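Local coordinates for uncharacterized protein (Sulfolobus tokodaii, PDB 2PD2) that is of unknown function but belongs to the DsrE/DsrF-like family, whose better-known members take part in sulfur metabolism, at residues K42-I54 with L76-V88. Numbering follows the deposited sequence.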
ATOM      1  N   LYS A  42      -2.230 -17.077  -5.330  1.00 18.28           N
ATOM      2  CA  LYS A  42      -2.482 -17.925  -6.487  1.00 20.06           C
ATOM      3  C   LYS A  42      -1.390 -17.822  -7.542  1.00 21.74           C
ATOM      4  O   LYS A  42      -1.224 -18.725  -8.362  1.00 20.54           O
ATOM      5  CB  LYS A  42      -3.843 -17.595  -7.101  1.00 22.76           C
ATOM      6  CG  LYS A  42      -5.013 -17.970  -6.204  1.00 20.13           C
ATOM      7  CD  LYS A  42      -6.352 -17.683  -6.863  1.00 26.13           C
ATOM      8  CE  LYS A  42      -6.593 -16.195  -7.044  1.00 25.40           C
ATOM      9  NZ  LYS A  42      -7.894 -15.948  -7.740  1.00 26.13           N
ATOM     10  N   ALA A  43      -0.632 -16.732  -7.513  1.00 20.97           N
ATOM     11  CA  ALA A  43       0.435 -16.554  -8.481  1.00 16.74           C
ATOM     12  C   ALA A  43       1.576 -17.533  -8.238  1.00 18.72           C
ATOM     13  O   ALA A  43       2.425 -17.715  -9.108  1.00 18.32           O
ATOM     14  CB  ALA A  43       0.960 -15.115  -8.444  1.00 19.56           C
ATOM     15  N   LEU A  44       1.603 -18.169  -7.068  1.00 16.29           N
ATOM     16  CA  LEU A  44       2.673 -19.121  -6.765  1.00 17.54           C
ATOM     17  C   LEU A  44       2.318 -20.564  -7.130  1.00 20.36           C
ATOM     18  O   LEU A  44       3.051 -21.492  -6.795  1.00 21.26           O
ATOM     19  CB  LEU A  44       3.060 -19.049  -5.277  1.00 12.63           C
ATOM     20  CG  LEU A  44       3.506 -17.676  -4.769  1.00 13.85           C
ATOM     21  CD1 LEU A  44       3.933 -17.778  -3.316  1.00 18.36           C
ATOM     22  CD2 LEU A  44       4.649 -17.155  -5.622  1.00 13.47           C
ATOM     23  N   LEU A  45       1.191 -20.754  -7.804  1.00 22.48           N
ATOM     24  CA  LEU A  45       0.782 -22.091  -8.215  1.00 23.79           C
ATOM     25  C   LEU A  45       1.686 -22.586  -9.345  1.00 22.48           C
ATOM     26  O   LEU A  45       2.206 -21.790 -10.126  1.00 18.95           O
ATOM     27  CB  LEU A  45      -0.678 -22.078  -8.671  1.00 23.22           C
ATOM     28  CG  LEU A  45      -1.695 -22.032  -7.527  1.00 22.48           C
ATOM     29  CD1 LEU A  45      -3.081 -21.716  -8.051  1.00 24.41           C
ATOM     30  CD2 LEU A  45      -1.681 -23.367  -6.806  1.00 23.27           C
ATOM     31  N   LYS A  46       1.875 -23.900  -9.428  1.00 22.34           N
ATOM     32  CA  LYS A  46       2.726 -24.480 -10.464  1.00 24.54           C
ATOM     33  C   LYS A  46       2.260 -24.186 -11.888  1.00 23.80           C
ATOM     34  O   LYS A  46       3.077 -24.109 -12.806  1.00 26.49           O
ATOM     35  CB  LYS A  46       2.834 -25.995 -10.271  1.00 28.34           C
ATOM     36  CG  LYS A  46       3.820 -26.414  -9.194  1.00 32.33           C
ATOM     37  CD  LYS A  46       3.771 -27.917  -8.962  1.00 32.75           C
ATOM     38  CE  LYS A  46       4.832 -28.357  -7.971  1.00 36.95           C
ATOM     39  NZ  LYS A  46       4.782 -29.824  -7.709  1.00 36.48           N
ATOM     40  N   ASP A  47       0.954 -24.028 -12.078  1.00 23.28           N
ATOM     41  CA  ASP A  47       0.419 -23.750 -13.405  1.00 26.24           C
ATOM     42  C   ASP A  47       0.136 -22.259 -13.595  1.00 27.15           C
ATOM     43  O   ASP A  47      -0.544 -21.855 -14.541  1.00 22.13           O
ATOM     44  CB  ASP A  47      -0.850 -24.580 -13.640  1.00 32.80           C
ATOM     45  CG  ASP A  47      -1.978 -24.204 -12.702  1.00 36.78           C
ATOM     46  OD1 ASP A  47      -1.703 -23.915 -11.518  1.00 41.44           O
ATOM     47  OD2 ASP A  47      -3.145 -24.207 -13.144  1.00 44.25           O
ATOM     48  N   SER A  48       0.679 -21.446 -12.690  1.00 24.16           N
ATOM     49  CA  SER A  48       0.517 -19.994 -12.735  1.00 25.70           C
ATOM     50  C   SER A  48       1.055 -19.373 -14.022  1.00 24.43           C
ATOM     51  O   SER A  48       2.104 -19.773 -14.521  1.00 22.73           O
ATOM     52  CB  SER A  48       1.237 -19.348 -11.547  1.00 25.21           C
ATOM     53  OG  SER A  48       1.344 -17.947 -11.732  1.00 26.00           O
ATOM     54  N   ASP A  49       0.343 -18.380 -14.546  1.00 26.05           N
ATOM     55  CA  ASP A  49       0.776 -17.704 -15.762  1.00 23.90           C
ATOM     56  C   ASP A  49       2.052 -16.891 -15.537  1.00 24.40           C
ATOM     57  O   ASP A  49       2.757 -16.561 -16.489  1.00 23.18           O
ATOM     58  CB  ASP A  49      -0.330 -16.782 -16.297  1.00 26.96           C
ATOM     59  CG  ASP A  49      -1.544 -17.551 -16.793  1.00 29.56           C
ATOM     60  OD1 ASP A  49      -1.363 -18.643 -17.371  1.00 35.96           O
ATOM     61  OD2 ASP A  49      -2.679 -17.063 -16.619  1.00 31.36           O
ATOM     62  N   THR A  50       2.356 -16.562 -14.285  1.00 22.88           N
ATOM     63  CA  THR A  50       3.563 -15.792 -13.999  1.00 23.84           C
ATOM     64  C   THR A  50       4.705 -16.656 -13.459  1.00 23.53           C
ATOM     65  O   THR A  50       5.711 -16.129 -12.978  1.00 22.96           O
ATOM     66  CB  THR A  50       3.292 -14.657 -12.976  1.00 21.74           C
ATOM     67  OG1 THR A  50       2.590 -15.187 -11.846  1.00 18.42           O
ATOM     68  CG2 THR A  50       2.480 -13.530 -13.614  1.00 17.77           C
ATOM     69  N   ARG A  51       4.560 -17.974 -13.547  1.00 22.72           N
ATOM     70  CA  ARG A  51       5.595 -18.868 -13.039  1.00 23.04           C
ATOM     71  C   ARG A  51       7.003 -18.551 -13.545  1.00 24.49           C
ATOM     72  O   ARG A  51       7.949 -18.472 -12.754  1.00 23.28           O
ATOM     73  CB  ARG A  51       5.259 -20.331 -13.354  1.00 24.54           C
ATOM     74  CG  ARG A  51       6.362 -21.297 -12.928  1.00 24.80           C
ATOM     75  CD  ARG A  51       5.907 -22.750 -12.891  1.00 29.68           C
ATOM     76  NE  ARG A  51       6.996 -23.637 -12.480  1.00 32.40           N
ATOM     77  CZ  ARG A  51       6.850 -24.935 -12.227  1.00 28.18           C
ATOM     78  NH1 ARG A  51       5.659 -25.502 -12.336  1.00 27.93           N
ATOM     79  NH2 ARG A  51       7.899 -25.668 -11.875  1.00 28.56           N
ATOM     80  N   SER A  52       7.151 -18.362 -14.851  1.00 23.11           N
ATOM     81  CA  SER A  52       8.468 -18.075 -15.413  1.00 24.42           C
ATOM     82  C   SER A  52       9.075 -16.796 -14.845  1.00 24.69           C
ATOM     83  O   SER A  52      10.289 -16.702 -14.662  1.00 23.04           O
ATOM     84  CB  SER A  52       8.389 -17.993 -16.941  1.00 28.49           C
ATOM     85  OG  SER A  52       7.553 -16.928 -17.356  1.00 36.77           O
ATOM     86  N   ILE A  53       8.234 -15.809 -14.556  1.00 21.78           N
ATOM     87  CA  ILE A  53       8.734 -14.563 -13.996  1.00 18.20           C
ATOM     88  C   ILE A  53       9.185 -14.802 -12.550  1.00 19.16           C
ATOM     89  O   ILE A  53      10.240 -14.324 -12.130  1.00 21.47           O
ATOM     90  CB  ILE A  53       7.648 -13.469 -14.041  1.00 23.66           C
ATOM     91  CG1 ILE A  53       7.251 -13.207 -15.500  1.00 28.60           C
ATOM     92  CG2 ILE A  53       8.162 -12.200 -13.385  1.00 19.07           C
ATOM     93  CD1 ILE A  53       6.163 -12.158 -15.682  1.00 30.29           C
ATOM     94  N   ILE A  54       8.385 -15.544 -11.794  1.00 19.18           N
ATOM     95  CA  ILE A  54       8.722 -15.860 -10.408  1.00 17.35           C
ATOM     96  C   ILE A  54      10.041 -16.636 -10.350  1.00 22.28           C
ATOM     97  O   ILE A  54      10.897 -16.373  -9.504  1.00 19.69           O
ATOM     98  CB  ILE A  54       7.604 -16.695  -9.763  1.00 20.28           C
ATOM     99  CG1 ILE A  54       6.371 -15.811  -9.559  1.00 22.85           C
ATOM    100  CG2 ILE A  54       8.071 -17.290  -8.435  1.00 18.24           C
ATOM    101  CD1 ILE A  54       5.150 -16.575  -9.143  1.00 31.52           C
ATOM    102  N   LEU A  76      -5.504 -24.164  -1.324  1.00 32.75           N
ATOM    103  CA  LEU A  76      -4.382 -24.636  -2.123  1.00 33.05           C
ATOM    104  C   LEU A  76      -3.563 -25.621  -1.307  1.00 31.74           C
ATOM    105  O   LEU A  76      -3.644 -25.638  -0.085  1.00 33.76           O
ATOM    106  CB  LEU A  76      -3.484 -23.472  -2.554  1.00 25.81           C
ATOM    107  CG  LEU A  76      -4.148 -22.357  -3.363  1.00 24.95           C
ATOM    108  CD1 LEU A  76      -3.088 -21.344  -3.773  1.00 23.58           C
ATOM    109  CD2 LEU A  76      -4.843 -22.935  -4.588  1.00 25.22           C
ATOM    110  N   SER A  77      -2.779 -26.438  -1.999  1.00 37.75           N
ATOM    111  CA  SER A  77      -1.921 -27.430  -1.363  1.00 42.60           C
ATOM    112  C   SER A  77      -0.469 -27.041  -1.615  1.00 44.99           C
ATOM    113  O   SER A  77      -0.134 -26.560  -2.697  1.00 44.07           O
ATOM    114  CB  SER A  77      -2.190 -28.812  -1.956  1.00 46.36           C
ATOM    115  OG  SER A  77      -1.230 -29.751  -1.507  1.00 50.14           O
ATOM    116  N   HIS A  78       0.392 -27.247  -0.624  1.00 46.70           N
ATOM    117  CA  HIS A  78       1.801 -26.899  -0.785  1.00 48.28           C
ATOM    118  C   HIS A  78       2.404 -27.677  -1.940  1.00 45.86           C
ATOM    119  O   HIS A  78       3.385 -27.250  -2.549  1.00 44.92           O
ATOM    120  CB  HIS A  78       2.578 -27.185   0.499  1.00 53.21           C
ATOM    121  CG  HIS A  78       2.033 -26.482   1.698  1.00 57.26           C
ATOM    122  ND1 HIS A  78       1.340 -25.292   1.608  1.00 60.67           N
ATOM    123  CD2 HIS A  78       2.073 -26.792   3.015  1.00 59.77           C
ATOM    124  CE1 HIS A  78       0.976 -24.904   2.814  1.00 63.01           C
ATOM    125  NE2 HIS A  78       1.408 -25.797   3.688  1.00 62.36           N
ATOM    126  N   ASP A  79       1.805 -28.825  -2.234  1.00 43.96           N
ATOM    127  CA  ASP A  79       2.247 -29.668  -3.334  1.00 44.01           C
ATOM    128  C   ASP A  79       2.031 -28.956  -4.666  1.00 38.39           C
ATOM    129  O   ASP A  79       2.723 -29.231  -5.643  1.00 35.91           O
ATOM    130  CB  ASP A  79       1.448 -30.975  -3.350  1.00 49.00           C
ATOM    131  CG  ASP A  79       1.850 -31.914  -2.240  1.00 54.21           C
ATOM    132  OD1 ASP A  79       2.073 -31.435  -1.109  1.00 58.02           O
ATOM    133  OD2 ASP A  79       1.934 -33.134  -2.494  1.00 55.34           O
ATOM    134  N   GLN A  80       1.073 -28.036  -4.687  1.00 33.53           N
ATOM    135  CA  GLN A  80       0.707 -27.313  -5.901  1.00 35.32           C
ATOM    136  C   GLN A  80       1.507 -26.044  -6.164  1.00 31.92           C
ATOM    137  O   GLN A  80       1.392 -25.440  -7.230  1.00 30.12           O
ATOM    138  CB  GLN A  80      -0.785 -26.971  -5.841  1.00 38.73           C
ATOM    139  CG  GLN A  80      -1.654 -28.103  -5.289  1.00 45.99           C
ATOM    140  CD  GLN A  80      -3.125 -27.724  -5.163  1.00 50.09           C
ATOM    141  OE1 GLN A  80      -3.463 -26.662  -4.641  1.00 51.71           O
ATOM    142  NE2 GLN A  80      -4.005 -28.600  -5.632  1.00 54.53           N
ATOM    143  N   LEU A  81       2.323 -25.640  -5.202  1.00 32.22           N
ATOM    144  CA  LEU A  81       3.112 -24.423  -5.345  1.00 31.46           C
ATOM    145  C   LEU A  81       4.450 -24.637  -6.046  1.00 30.28           C
ATOM    146  O   LEU A  81       4.975 -25.751  -6.089  1.00 25.57           O
ATOM    147  CB  LEU A  81       3.341 -23.802  -3.966  1.00 31.71           C
ATOM    148  CG  LEU A  81       2.037 -23.542  -3.204  1.00 30.24           C
ATOM    149  CD1 LEU A  81       2.346 -23.109  -1.786  1.00 31.62           C
ATOM    150  CD2 LEU A  81       1.212 -22.491  -3.936  1.00 27.24           C
ATOM    151  N   ILE A  82       4.986 -23.559  -6.609  1.00 26.34           N
ATOM    152  CA  ILE A  82       6.272 -23.605  -7.292  1.00 27.51           C
ATOM    153  C   ILE A  82       7.352 -24.069  -6.311  1.00 27.57           C
ATOM    154  O   ILE A  82       7.422 -23.590  -5.180  1.00 27.32           O
ATOM    155  CB  ILE A  82       6.648 -22.208  -7.833  1.00 27.26           C
ATOM    156  CG1 ILE A  82       5.662 -21.803  -8.937  1.00 26.08           C
ATOM    157  CG2 ILE A  82       8.087 -22.212  -8.347  1.00 27.66           C
ATOM    158  CD1 ILE A  82       5.760 -20.338  -9.350  1.00 26.77           C
ATOM    159  N   PRO A  83       8.202 -25.022  -6.728  1.00 28.29           N
ATOM    160  CA  PRO A  83       9.263 -25.517  -5.844  1.00 27.56           C
ATOM    161  C   PRO A  83      10.264 -24.423  -5.487  1.00 28.63           C
ATOM    162  O   PRO A  83      10.639 -23.621  -6.335  1.00 28.03           O
ATOM    163  CB  PRO A  83       9.904 -26.634  -6.667  1.00 31.56           C
ATOM    164  CG  PRO A  83       8.753 -27.138  -7.502  1.00 31.30           C
ATOM    165  CD  PRO A  83       8.108 -25.846  -7.947  1.00 26.48           C
ATOM    166  N   GLY A  84      10.698 -24.394  -4.232  1.00 29.56           N
ATOM    167  CA  GLY A  84      11.657 -23.381  -3.825  1.00 32.98           C
ATOM    168  C   GLY A  84      10.999 -22.169  -3.194  1.00 34.21           C
ATOM    169  O   GLY A  84      11.660 -21.176  -2.883  1.00 37.44           O
ATOM    170  N   ILE A  85       9.686 -22.248  -3.017  1.00 30.86           N
ATOM    171  CA  ILE A  85       8.921 -21.171  -2.406  1.00 28.93           C
ATOM    172  C   ILE A  85       8.963 -21.341  -0.886  1.00 26.19           C
ATOM    173  O   ILE A  85       8.746 -22.439  -0.383  1.00 28.37           O
ATOM    174  CB  ILE A  85       7.429 -21.226  -2.854  1.00 27.67           C
ATOM    175  CG1 ILE A  85       7.292 -20.768  -4.310  1.00 26.08           C
ATOM    176  CG2 ILE A  85       6.566 -20.394  -1.926  1.00 31.20           C
ATOM    177  CD1 ILE A  85       7.866 -19.416  -4.589  1.00 25.72           C
ATOM    178  N   LYS A  86       9.250 -20.269  -0.156  1.00 25.23           N
ATOM    179  CA  LYS A  86       9.249 -20.350   1.302  1.00 25.20           C
ATOM    180  C   LYS A  86       7.857 -19.933   1.747  1.00 25.85           C
ATOM    181  O   LYS A  86       7.179 -19.186   1.047  1.00 24.05           O
ATOM    182  CB  LYS A  86      10.295 -19.420   1.926  1.00 24.51           C
ATOM    183  CG  LYS A  86      11.709 -19.982   1.912  1.00 27.67           C
ATOM    184  CD  LYS A  86      12.139 -20.304   0.492  1.00 26.54           C
ATOM    185  CE  LYS A  86      13.602 -20.650   0.411  1.00 28.88           C
ATOM    186  NZ  LYS A  86      13.975 -20.972  -0.993  1.00 28.91           N
ATOM    187  N   ILE A  87       7.433 -20.435   2.901  1.00 25.55           N
ATOM    188  CA  ILE A  87       6.117 -20.131   3.441  1.00 24.04           C
ATOM    189  C   ILE A  87       6.244 -19.605   4.867  1.00 25.09           C
ATOM    190  O   ILE A  87       7.104 -20.052   5.617  1.00 23.82           O
ATOM    191  CB  ILE A  87       5.240 -21.403   3.477  1.00 28.90           C
ATOM    192  CG1 ILE A  87       4.979 -21.896   2.052  1.00 30.49           C
ATOM    193  CG2 ILE A  87       3.939 -21.124   4.201  1.00 28.27           C
ATOM    194  CD1 ILE A  87       4.374 -23.284   1.996  1.00 36.48           C
ATOM    195  N   VAL A  88       5.398 -18.646   5.232  1.00 20.56           N
ATOM    196  CA  VAL A  88       5.397 -18.116   6.590  1.00 19.17           C
ATOM    197  C   VAL A  88       3.992 -18.310   7.133  1.00 18.57           C
ATOM    198  O   VAL A  88       3.034 -18.429   6.365  1.00 16.60           O
ATOM    199  CB  VAL A  88       5.778 -16.612   6.645  1.00 19.59           C
ATOM    200  CG1 VAL A  88       7.214 -16.435   6.199  1.00 15.92           C
ATOM    201  CG2 VAL A  88       4.829 -15.783   5.778  1.00 16.26           C
TER
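The backbones of L45 and L81 form a single beta bridge, their CA atoms 4.4 Å apart, a worked example of two loops joined through a minimal piece of sheet. I82 N gives its hydrogen to L44 O (2.8 Å), and K46 N returns a bond to Q80 O (2.7 Å). The K46 side chain, extended beyond CG, runs across the backbone of 79-81, where NZ hydrogen-bonds D79 O (3.0 Å), adding a side-chain bond beside the two of the backbone. On the apolar side, L45 crosses L76 at about a right angle while its CD2 rests on Q80 CB. With I82 CG1 anti to its carbonyl carbon (chi1 -66°), CD1 wedges between R51 CG and I54 CD1, 3.8 Å from each. R51 slides past I82, and its NH1 bonds K46 O in the guanidinium plane (3.0 Å), tying the first turn of helix 51-59 to the beta turn L45-S48; NE pairs with E55. An alanine here is likely to leave K46 O and E55 without this partner and to thin the packing beside I82. Toward the sheet, L44 and I85 meet and both touch I64 of strand 63-67, while L81 packs on I71 of helix 68-73. The bridge thus joins the approach to helix 51-59 with the loop entering strand 86-88, outermost in this chain's parallel sheet.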